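Local coordinates for protein BH2851 (PDB 2GFG) that is of unknown function but, as a putative adenylate cyclase of the CYTH family, probably binds a phosphorylated substrate within its antiparallel beta barrel, at residues A[48-56]-A[65-73]; A[128-139]-A[148-156]. All blocks are in the same frame, centred on the assembly; numbering follows the deposited sequence.

Overall arrangement
Contact 1 and contact 2 illustrate how one closed antiparallel barrel can give its two walls different chemistry. Each joins the two strands of a beta hairpin in the same sheet; they lie on opposite sides of the chain's centre, their centres about 20 Å apart and their nearest atoms about 7 Å apart. Both are partly buried, with an apolar face turned to flanking helices and a polar face on the other side. In contact 1 the polar face is basic, carrying Arg56 and Lys69; in contact 2 it is acidic, carrying Asp139, Glu150 and Glu152. Contact 1 also takes in the end of helix 47-50, whereas contact 2 includes the turn leading out of strand 117-131.

Contact 1: A[48-56]-A[65-73]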
loop_
_atom_site.group_PDB
_atom_site.type_symbol
_atom_site.label_atom_id
_atom_site.label_comp_id
_atom_site.label_asym_id
_atom_site.label_seq_id
_atom_site.Cartn_x
_atom_site.Cartn_y
_atom_site.Cartn_z
ATOM N N LEU A 48 -7.502 -8.902 10.844
ATOM C CA LEU A 48 -6.417 -8.828 9.849
ATOM C C LEU A 48 -5.157 -8.198 10.458
ATOM O O LEU A 48 -4.041 -8.654 10.199
ATOM C CB LEU A 48 -6.853 -8.045 8.603
ATOM C CG LEU A 48 -7.857 -8.732 7.671
ATOM C CD1 LEU A 48 -8.519 -7.704 6.732
ATOM C CD2 LEU A 48 -7.184 -9.828 6.871
ATOM N N LYS A 49 -5.351 -7.173 11.289
ATOM C CA LYS A 49 -4.240 -6.508 11.979
ATOM C C LYS A 49 -3.520 -7.506 12.916
ATOM O O LYS A 49 -2.297 -7.576 12.930
ATOM C CB LYS A 49 -4.751 -5.288 12.785
ATOM C CG LYS A 49 -3.737 -4.134 12.922
ATOM C CD LYS A 49 -2.706 -4.390 14.000
ATOM C CE LYS A 49 -1.737 -3.223 14.123
ATOM N NZ LYS A 49 -0.603 -3.538 15.033
ATOM N N LYS A 50 -4.306 -8.302 13.645
ATOM C CA LYS A 50 -3.763 -9.305 14.589
ATOM C C LYS A 50 -3.008 -10.450 13.888
ATOM O O LYS A 50 -2.180 -11.112 14.504
ATOM C CB LYS A 50 -4.886 -9.870 15.466
ATOM C CG LYS A 50 -5.471 -8.843 16.426
ATOM C CD LYS A 50 -6.756 -9.322 17.059
ATOM C CE LYS A 50 -7.209 -8.367 18.166
ATOM N NZ LYS A 50 -8.492 -8.804 18.800
ATOM N N GLN A 51 -3.311 -10.676 12.604
ATOM C CA GLN A 51 -2.565 -11.646 11.787
ATOM C C GLN A 51 -1.562 -10.938 10.845
ATOM O O GLN A 51 -1.078 -11.533 9.878
ATOM C CB GLN A 51 -3.528 -12.524 11.004
ATOM C CG GLN A 51 -4.482 -13.316 11.909
ATOM C CD GLN A 51 -5.154 -14.477 11.202
ATOM O OE1 GLN A 51 -4.560 -15.125 10.344
ATOM N NE2 GLN A 51 -6.377 -14.784 11.607
ATOM N N SER A 52 -1.209 -9.685 11.193
ATOM C CA SER A 52 -0.240 -8.869 10.434
ATOM C C SER A 52 -0.579 -8.782 8.931
ATOM O O SER A 52 0.320 -8.681 8.075
ATOM C CB SER A 52 1.180 -9.399 10.651
ATOM O OG SER A 52 1.509 -9.398 12.036
ATOM N N SER A 53 -1.878 -8.742 8.633
ATOM C CA SER A 53 -2.358 -8.716 7.259
ATOM C C SER A 53 -3.168 -7.471 6.984
ATOM O O SER A 53 -3.639 -6.793 7.921
ATOM C CB SER A 53 -3.203 -9.953 6.973
ATOM O OG SER A 53 -2.413 -11.127 7.034
ATOM N N ALA A 54 -3.334 -7.169 5.693
ATOM C CA ALA A 54 -4.080 -6.004 5.250
ATOM C C ALA A 54 -4.870 -6.334 3.989
ATOM O O ALA A 54 -4.322 -6.923 3.028
ATOM C CB ALA A 54 -3.136 -4.833 4.993
ATOM N N LEU A 55 -6.150 -5.944 3.987
ATOM C CA LEU A 55 -7.054 -6.195 2.873
ATOM C C LEU A 55 -7.575 -4.865 2.351
ATOM O O LEU A 55 -8.102 -4.053 3.121
ATOM C CB LEU A 55 -8.223 -7.069 3.335
ATOM C CG LEU A 55 -9.215 -7.575 2.281
ATOM C CD1 LEU A 55 -8.580 -8.579 1.381
ATOM C CD2 LEU A 55 -10.437 -8.183 2.962
ATOM N N ARG A 56 -7.422 -4.638 1.049
ATOM C CA ARG A 56 -7.929 -3.418 0.411
ATOM C C ARG A 56 -8.511 -3.695 -0.957
ATOM O O ARG A 56 -8.243 -4.743 -1.565
ATOM C CB ARG A 56 -6.808 -2.370 0.269
ATOM C CG ARG A 56 -5.657 -2.800 -0.671
ATOM C CD ARG A 56 -4.783 -1.635 -1.093
ATOM N NE ARG A 56 -3.841 -2.042 -2.158
ATOM C CZ ARG A 56 -2.503 -2.147 -2.030
ATOM N NH1 ARG A 56 -1.871 -1.736 -0.922
ATOM N NH2 ARG A 56 -1.782 -2.573 -3.068
ATOM N N THR A 65 -8.733 -3.264 -8.076
ATOM C CA THR A 65 -7.905 -4.414 -7.719
ATOM C C THR A 65 -8.110 -4.788 -6.242
ATOM O O THR A 65 -7.884 -3.967 -5.342
ATOM C CB THR A 65 -6.411 -4.123 -7.969
ATOM O OG1 THR A 65 -6.229 -3.652 -9.319
ATOM C CG2 THR A 65 -5.559 -5.378 -7.751
ATOM N N PHE A 66 -8.565 -6.019 -6.017
ATOM C CA PHE A 66 -8.745 -6.577 -4.676
ATOM C C PHE A 66 -7.419 -7.170 -4.242
ATOM O O PHE A 66 -6.857 -7.994 -4.948
ATOM C CB PHE A 66 -9.843 -7.668 -4.735
ATOM C CG PHE A 66 -10.431 -8.074 -3.375
ATOM C CD1 PHE A 66 -10.506 -7.167 -2.294
ATOM C CD2 PHE A 66 -11.081 -9.319 -3.248
ATOM C CE1 PHE A 66 -11.116 -7.534 -1.100
ATOM C CE2 PHE A 66 -11.698 -9.691 -2.045
ATOM C CZ PHE A 66 -11.711 -8.812 -0.975
ATOM N N THR A 67 -6.900 -6.731 -3.087
ATOM C CA THR A 67 -5.538 -7.132 -2.655
ATOM C C THR A 67 -5.467 -7.511 -1.190
ATOM O O THR A 67 -5.903 -6.750 -0.313
ATOM C CB THR A 67 -4.502 -6.004 -2.943
ATOM O OG1 THR A 67 -4.366 -5.841 -4.348
ATOM C CG2 THR A 67 -3.123 -6.341 -2.344
ATOM N N LEU A 68 -4.936 -8.707 -0.936
ATOM C CA LEU A 68 -4.564 -9.132 0.402
ATOM C C LEU A 68 -3.035 -9.077 0.528
ATOM O O LEU A 68 -2.317 -9.396 -0.428
ATOM C CB LEU A 68 -5.061 -10.561 0.667
ATOM C CG LEU A 68 -4.675 -11.209 2.013
ATOM C CD1 LEU A 68 -5.249 -10.433 3.195
ATOM C CD2 LEU A 68 -5.131 -12.666 2.054
ATOM N N LYS A 69 -2.554 -8.607 1.685
ATOM C CA LYS A 69 -1.128 -8.685 2.053
ATOM C C LYS A 69 -1.036 -9.454 3.332
ATOM O O LYS A 69 -1.719 -9.119 4.286
ATOM C CB LYS A 69 -0.537 -7.298 2.273
ATOM C CG LYS A 69 -0.378 -6.478 1.021
ATOM C CD LYS A 69 0.205 -5.092 1.337
ATOM C CE LYS A 69 0.370 -4.256 0.073
ATOM N NZ LYS A 69 1.055 -2.953 0.328
ATOM N N GLN A 70 -0.207 -10.508 3.351
ATOM C CA GLN A 70 -0.025 -11.348 4.564
ATOM C C GLN A 70 1.456 -11.668 4.782
ATOM O O GLN A 70 2.268 -11.463 3.881
ATOM C CB GLN A 70 -0.851 -12.649 4.456
ATOM C CG GLN A 70 -0.454 -13.563 3.296
ATOM C CD GLN A 70 -1.440 -14.700 3.088
ATOM O OE1 GLN A 70 -2.182 -14.715 2.103
ATOM N NE2 GLN A 70 -1.469 -15.654 4.035
ATOM N N PRO A 71 1.822 -12.117 6.006
ATOM C CA PRO A 71 3.220 -12.486 6.281
ATOM C C PRO A 71 3.778 -13.601 5.363
ATOM O O PRO A 71 3.024 -14.435 4.850
ATOM C CB PRO A 71 3.176 -12.959 7.737
ATOM C CG PRO A 71 2.021 -12.269 8.320
ATOM C CD PRO A 71 0.999 -12.183 7.235
ATOM N N HIS A 72 5.090 -13.573 5.162
ATOM C CA HIS A 72 5.784 -14.515 4.279
ATOM C C HIS A 72 7.246 -14.568 4.718
ATOM O O HIS A 72 7.750 -13.582 5.256
ATOM C CB HIS A 72 5.678 -14.034 2.827
ATOM C CG HIS A 72 5.927 -15.103 1.815
ATOM N ND1 HIS A 72 7.110 -15.200 1.109
ATOM C CD2 HIS A 72 5.148 -16.123 1.385
ATOM C CE1 HIS A 72 7.044 -16.233 0.288
ATOM N NE2 HIS A 72 5.864 -16.809 0.435
ATOM N N PRO A 73 7.922 -15.751 4.566
ATOM C CA PRO A 73 9.340 -15.849 4.979
ATOM C C PRO A 73 10.180 -14.615 4.592
ATOM O O PRO A 73 10.788 -13.990 5.462
ATOM C CB PRO A 73 9.822 -17.098 4.248
ATOM C CG PRO A 73 8.612 -17.981 4.204
ATOM C CD PRO A 73 7.405 -17.054 4.094
HETATM O O HOH W 1 -3.690 -5.011 1.167
HETATM O O HOH W 2 -4.755 -3.281 -4.824
#
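The guanidinium of Arg56 has Thr67 CG2 over one face, 4.1 Å from NH2, and at its edge, in plane, a water held by NE. Lys69 NZ, also at the edge, stands 3.4 Å from Arg56 NH1, a like charge; Glu7 gives the lysine its salt bridge. The water also donates to Thr67 OG1 (2.6 Å), which bonds to Asn80 too, and to Thr65 O, tying the arginine to the facing strand. On the hairpin face that carries Leu55 and Leu68, the Phe66 ring turns its edge to the backbone oxygen of Arg56, while Leu55, its CG swung away from its own nitrogen (chi1 -174°), brings CD1 to Phe66 CE1 (3.7 Å) and towards Leu68. Arg56 N bonds to Thr67 O (2.9 Å). Replacing Arg56 with an alanine is likely to leave the water without its NE donor and the Thr67 methyl without the guanidinium lying against it. The Arg56/Lys69 face is consistent with the basic residues with which CYTH enzymes hold phosphate groups. Upstream, a Schellman motif at Ser52 ends the helix. Strands 34-42 and 76-83 flank this hairpin in the closed barrel wall, and helix 101-108 covers Leu55, Phe66 and Leu68.

Contact 2: A[128-139]-A[148-156]; sequences EISYEQGILCLD and DYEIEFEGT. With EDO (1,2-ethanediol), chain I; EDO (1,2-ethanediol), chain H.
Asp139 O is gripped by Glu150 N at 2.8 Å, tilted from the carbonyl plane and rather bent (133° at the hydrogen), and by a water at 2.7 Å that lies near Asp148 OD1 as well. In return Asp139 N gives Glu150 O a much straighter bond (172°). Beyond this pair, Asp139 OD2 sits 2.9 Å from Glu152 OE1, two acceptors whose carboxylate planes stand 78° apart. Lys182, with salt bridges to Asp139, Glu150 and Glu152, probably offsets the repulsion between them, while Arg126 takes the other oxygen of Asp139. A bound 1,2-ethanediol, probably from the crystallisation liquor, donates to Glu150 OE2 at 3.1 Å.

The reverse face is apolar. Leu136 lays CD1 against Ile151 CG1 at 3.5 Å, and Leu138 runs alongside the same isoleucine. Phe153 points the edge of its ring at Tyr131 O, and its CZ lies 3.7 Å from Gly134 CA, where a beta carbon would collide with the ring. Helix 158-171 covers Leu136 and Phe153, and helix 16-25 covers Leu138 and Ile151.

Three carboxylates converging on one lysine inside the barrel make a densely charged patch. CYTH enzymes commonly use acidic barrel residues to hold divalent metal ions, so the cluster is consistent with part of such a site, with Lys182, rather than a metal, the partner seen in this structure.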
loop_
_atom_site.group_PDB
_atom_site.type_symbol
_atom_site.label_atom_id
_atom_site.label_comp_id
_atom_site.label_asym_id
_atom_site.label_seq_id
_atom_site.Cartn_x
_atom_site.Cartn_y
_atom_site.Cartn_z
ATOM N N GLU A 128 6.334 6.993 -9.704
ATOM C CA GLU A 128 7.256 5.836 -9.645
ATOM C C GLU A 128 8.362 5.984 -10.657
ATOM O O GLU A 128 8.124 6.415 -11.775
ATOM C CB GLU A 128 6.511 4.522 -9.914
ATOM C CG GLU A 128 5.482 4.162 -8.878
ATOM C CD GLU A 128 4.908 2.751 -9.076
ATOM O OE1 GLU A 128 5.696 1.793 -9.205
ATOM O OE2 GLU A 128 3.671 2.609 -9.085
ATOM N N ILE A 129 9.582 5.635 -10.253
ATOM C CA ILE A 129 10.732 5.593 -11.169
ATOM C C ILE A 129 11.524 4.327 -10.936
ATOM O O ILE A 129 11.469 3.753 -9.853
ATOM C CB ILE A 129 11.679 6.846 -10.991
ATOM C CG1 ILE A 129 12.225 6.934 -9.544
ATOM C CG2 ILE A 129 10.944 8.122 -11.369
ATOM C CD1 ILE A 129 13.314 8.001 -9.359
ATOM N N SER A 130 12.231 3.863 -11.966
ATOM C CA SER A 130 13.177 2.761 -11.797
ATOM C C SER A 130 14.423 3.313 -11.134
ATOM O O SER A 130 14.999 4.279 -11.613
ATOM C CB SER A 130 13.536 2.124 -13.142
ATOM O OG SER A 130 14.307 2.997 -13.929
ATOM N N TYR A 131 14.779 2.759 -9.981
ATOM C CA TYR A 131 15.966 3.190 -9.255
ATOM C C TYR A 131 16.875 1.994 -9.019
ATOM O O TYR A 131 16.457 1.006 -8.422
ATOM C CB TYR A 131 15.579 3.836 -7.922
ATOM C CG TYR A 131 16.729 4.538 -7.247
ATOM C CD1 TYR A 131 17.087 5.839 -7.613
ATOM C CD2 TYR A 131 17.502 3.885 -6.286
ATOM C CE1 TYR A 131 18.189 6.490 -7.012
ATOM C CE2 TYR A 131 18.598 4.518 -5.679
ATOM C CZ TYR A 131 18.934 5.824 -6.046
ATOM O OH TYR A 131 19.998 6.452 -5.446
ATOM N N GLU A 132 18.121 2.086 -9.512
ATOM C CA GLU A 132 19.082 0.987 -9.416
ATOM C C GLU A 132 18.438 -0.299 -9.997
ATOM O O GLU A 132 17.969 -0.281 -11.138
ATOM C CB GLU A 132 19.564 0.804 -7.953
ATOM C CG GLU A 132 20.237 2.055 -7.343
ATOM C CD GLU A 132 21.693 2.228 -7.759
ATOM O OE1 GLU A 132 22.156 1.503 -8.672
ATOM O OE2 GLU A 132 22.373 3.109 -7.178
ATOM N N GLN A 133 18.326 -1.369 -9.185
ATOM C CA GLN A 133 17.714 -2.626 -9.637
ATOM C C GLN A 133 16.287 -2.799 -9.088
ATOM O O GLN A 133 15.750 -3.905 -9.098
ATOM C CB GLN A 133 18.586 -3.823 -9.223
ATOM N N GLY A 134 15.662 -1.686 -8.674
ATOM C CA GLY A 134 14.304 -1.711 -8.122
ATOM C C GLY A 134 13.481 -0.505 -8.532
ATOM O O GLY A 134 13.764 0.142 -9.544
ATOM N N ILE A 135 12.440 -0.218 -7.749
ATOM C CA ILE A 135 11.521 0.877 -8.040
ATOM C C ILE A 135 11.392 1.795 -6.820
ATOM O O ILE A 135 11.281 1.323 -5.690
ATOM C CB ILE A 135 10.112 0.333 -8.484
ATOM C CG1 ILE A 135 10.240 -0.410 -9.824
ATOM C CG2 ILE A 135 9.065 1.489 -8.591
ATOM C CD1 ILE A 135 8.987 -1.139 -10.265
ATOM N N LEU A 136 11.430 3.113 -7.070
ATOM C CA LEU A 136 11.332 4.128 -6.014
ATOM C C LEU A 136 10.023 4.885 -6.158
ATOM O O LEU A 136 9.771 5.482 -7.190
ATOM C CB LEU A 136 12.515 5.101 -6.112
ATOM C CG LEU A 136 12.646 6.190 -5.041
ATOM C CD1 LEU A 136 12.891 5.571 -3.662
ATOM C CD2 LEU A 136 13.760 7.124 -5.406
ATOM N N CYS A 137 9.186 4.844 -5.120
ATOM C CA CYS A 137 7.863 5.502 -5.151
ATOM C C CYS A 137 7.824 6.770 -4.275
ATOM O O CYS A 137 8.291 6.754 -3.145
ATOM C CB CYS A 137 6.775 4.526 -4.680
ATOM S SG CYS A 137 6.665 2.980 -5.641
ATOM N N LEU A 138 7.275 7.872 -4.829
ATOM C CA LEU A 138 6.980 9.092 -4.036
ATOM C C LEU A 138 5.478 9.190 -3.813
ATOM O O LEU A 138 4.727 9.423 -4.752
ATOM C CB LEU A 138 7.490 10.350 -4.742
ATOM C CG LEU A 138 9.012 10.616 -4.717
ATOM C CD1 LEU A 138 9.338 11.795 -5.589
ATOM C CD2 LEU A 138 9.511 10.861 -3.315
ATOM N N ASP A 139 5.054 9.050 -2.551
ATOM C CA ASP A 139 3.625 8.969 -2.192
ATOM C C ASP A 139 3.166 10.146 -1.367
ATOM O O ASP A 139 3.610 10.326 -0.230
ATOM C CB ASP A 139 3.357 7.694 -1.383
ATOM C CG ASP A 139 3.475 6.441 -2.204
ATOM O OD1 ASP A 139 3.678 6.530 -3.428
ATOM O OD2 ASP A 139 3.342 5.347 -1.616
ATOM N N ASP A 148 0.020 13.309 4.351
ATOM C CA ASP A 148 1.460 13.097 4.587
ATOM C C ASP A 148 2.207 12.701 3.312
ATOM O O ASP A 148 1.597 12.496 2.257
ATOM C CB ASP A 148 1.696 12.064 5.722
ATOM C CG ASP A 148 1.125 10.661 5.400
ATOM O OD1 ASP A 148 1.149 10.236 4.212
ATOM O OD2 ASP A 148 0.737 9.956 6.370
ATOM N N TYR A 149 3.533 12.632 3.421
ATOM C CA TYR A 149 4.409 12.369 2.284
ATOM C C TYR A 149 5.345 11.241 2.628
ATOM O O TYR A 149 5.789 11.123 3.774
ATOM C CB TYR A 149 5.203 13.628 1.931
ATOM C CG TYR A 149 4.338 14.836 1.679
ATOM C CD1 TYR A 149 3.921 15.656 2.737
ATOM C CD2 TYR A 149 3.895 15.142 0.393
ATOM C CE1 TYR A 149 3.093 16.768 2.511
ATOM C CE2 TYR A 149 3.072 16.249 0.153
ATOM C CZ TYR A 149 2.668 17.050 1.214
ATOM O OH TYR A 149 1.859 18.121 0.977
ATOM N N GLU A 150 5.651 10.403 1.642
ATOM C CA GLU A 150 6.429 9.194 1.884
ATOM C C GLU A 150 7.224 8.769 0.649
ATOM O O GLU A 150 6.718 8.806 -0.472
ATOM C CB GLU A 150 5.491 8.053 2.299
ATOM C CG GLU A 150 6.193 6.874 2.983
ATOM C CD GLU A 150 5.270 5.680 3.202
ATOM O OE1 GLU A 150 4.079 5.755 2.830
ATOM O OE2 GLU A 150 5.742 4.661 3.730
ATOM N N ILE A 151 8.474 8.368 0.876
ATOM C CA ILE A 151 9.297 7.744 -0.152
ATOM C C ILE A 151 9.439 6.269 0.205
ATOM O O ILE A 151 9.486 5.921 1.390
ATOM C CB ILE A 151 10.707 8.429 -0.272
ATOM C CG1 ILE A 151 11.412 7.985 -1.547
ATOM C CG2 ILE A 151 11.596 8.139 0.987
ATOM C CD1 ILE A 151 12.716 8.744 -1.817
ATOM N N GLU A 152 9.397 5.392 -0.810
ATOM C CA GLU A 152 9.542 3.915 -0.588
ATOM C C GLU A 152 10.385 3.297 -1.679
ATOM O O GLU A 152 10.242 3.652 -2.833
ATOM C CB GLU A 152 8.172 3.206 -0.591
ATOM C CG GLU A 152 7.046 3.923 0.176
ATOM C CD GLU A 152 5.663 3.609 -0.380
ATOM O OE1 GLU A 152 5.524 3.471 -1.620
ATOM O OE2 GLU A 152 4.708 3.560 0.411
ATOM N N PHE A 153 11.200 2.303 -1.322
ATOM C CA PHE A 153 11.968 1.540 -2.319
ATOM C C PHE A 153 11.477 0.103 -2.388
ATOM O O PHE A 153 11.429 -0.583 -1.380
ATOM C CB PHE A 153 13.457 1.561 -2.003
ATOM C CG PHE A 153 14.285 0.823 -2.998
ATOM C CD1 PHE A 153 14.445 1.320 -4.282
ATOM C CD2 PHE A 153 14.861 -0.408 -2.681
ATOM C CE1 PHE A 153 15.189 0.626 -5.225
ATOM C CE2 PHE A 153 15.609 -1.110 -3.633
ATOM C CZ PHE A 153 15.773 -0.588 -4.895
ATOM N N GLU A 154 11.115 -0.338 -3.601
ATOM C CA GLU A 154 10.667 -1.714 -3.849
ATOM C C GLU A 154 11.849 -2.553 -4.345
ATOM O O GLU A 154 12.348 -2.342 -5.449
ATOM C CB GLU A 154 9.535 -1.738 -4.891
ATOM C CG GLU A 154 8.229 -1.062 -4.436
ATOM C CD GLU A 154 7.149 -1.030 -5.552
ATOM O OE1 GLU A 154 7.434 -0.497 -6.642
ATOM O OE2 GLU A 154 6.017 -1.532 -5.319
ATOM N N GLY A 155 12.293 -3.496 -3.514
ATOM C CA GLY A 155 13.446 -4.339 -3.830
ATOM C C GLY A 155 13.072 -5.747 -4.261
ATOM O O GLY A 155 11.886 -6.121 -4.271
ATOM N N THR A 156 14.098 -6.515 -4.644
ATOM C CA THR A 156 13.948 -7.935 -5.047
ATOM C C THR A 156 14.527 -8.899 -3.976
ATOM O O THR A 156 14.133 -10.070 -3.910
ATOM C CB THR A 156 14.622 -8.217 -6.438
ATOM O OG1 THR A 156 14.412 -9.588 -6.815
ATOM C CG2 THR A 156 16.140 -7.915 -6.414
HETATM C C1 EDO I . 18.396 -3.825 -5.305
HETATM O O1 EDO I . 18.719 -2.661 -6.097
HETATM C C2 EDO I . 16.910 -4.211 -5.459
HETATM O O2 EDO I . 16.492 -5.147 -4.424
HETATM C C1 EDO H . 3.236 1.847 2.458
HETATM O O1 EDO H . 3.565 2.481 3.696
HETATM C C2 EDO H . 2.376 0.606 2.696
HETATM O O2 EDO H . 1.088 0.710 2.059
HETATM O O HOH W 3 2.156 9.104 1.725
#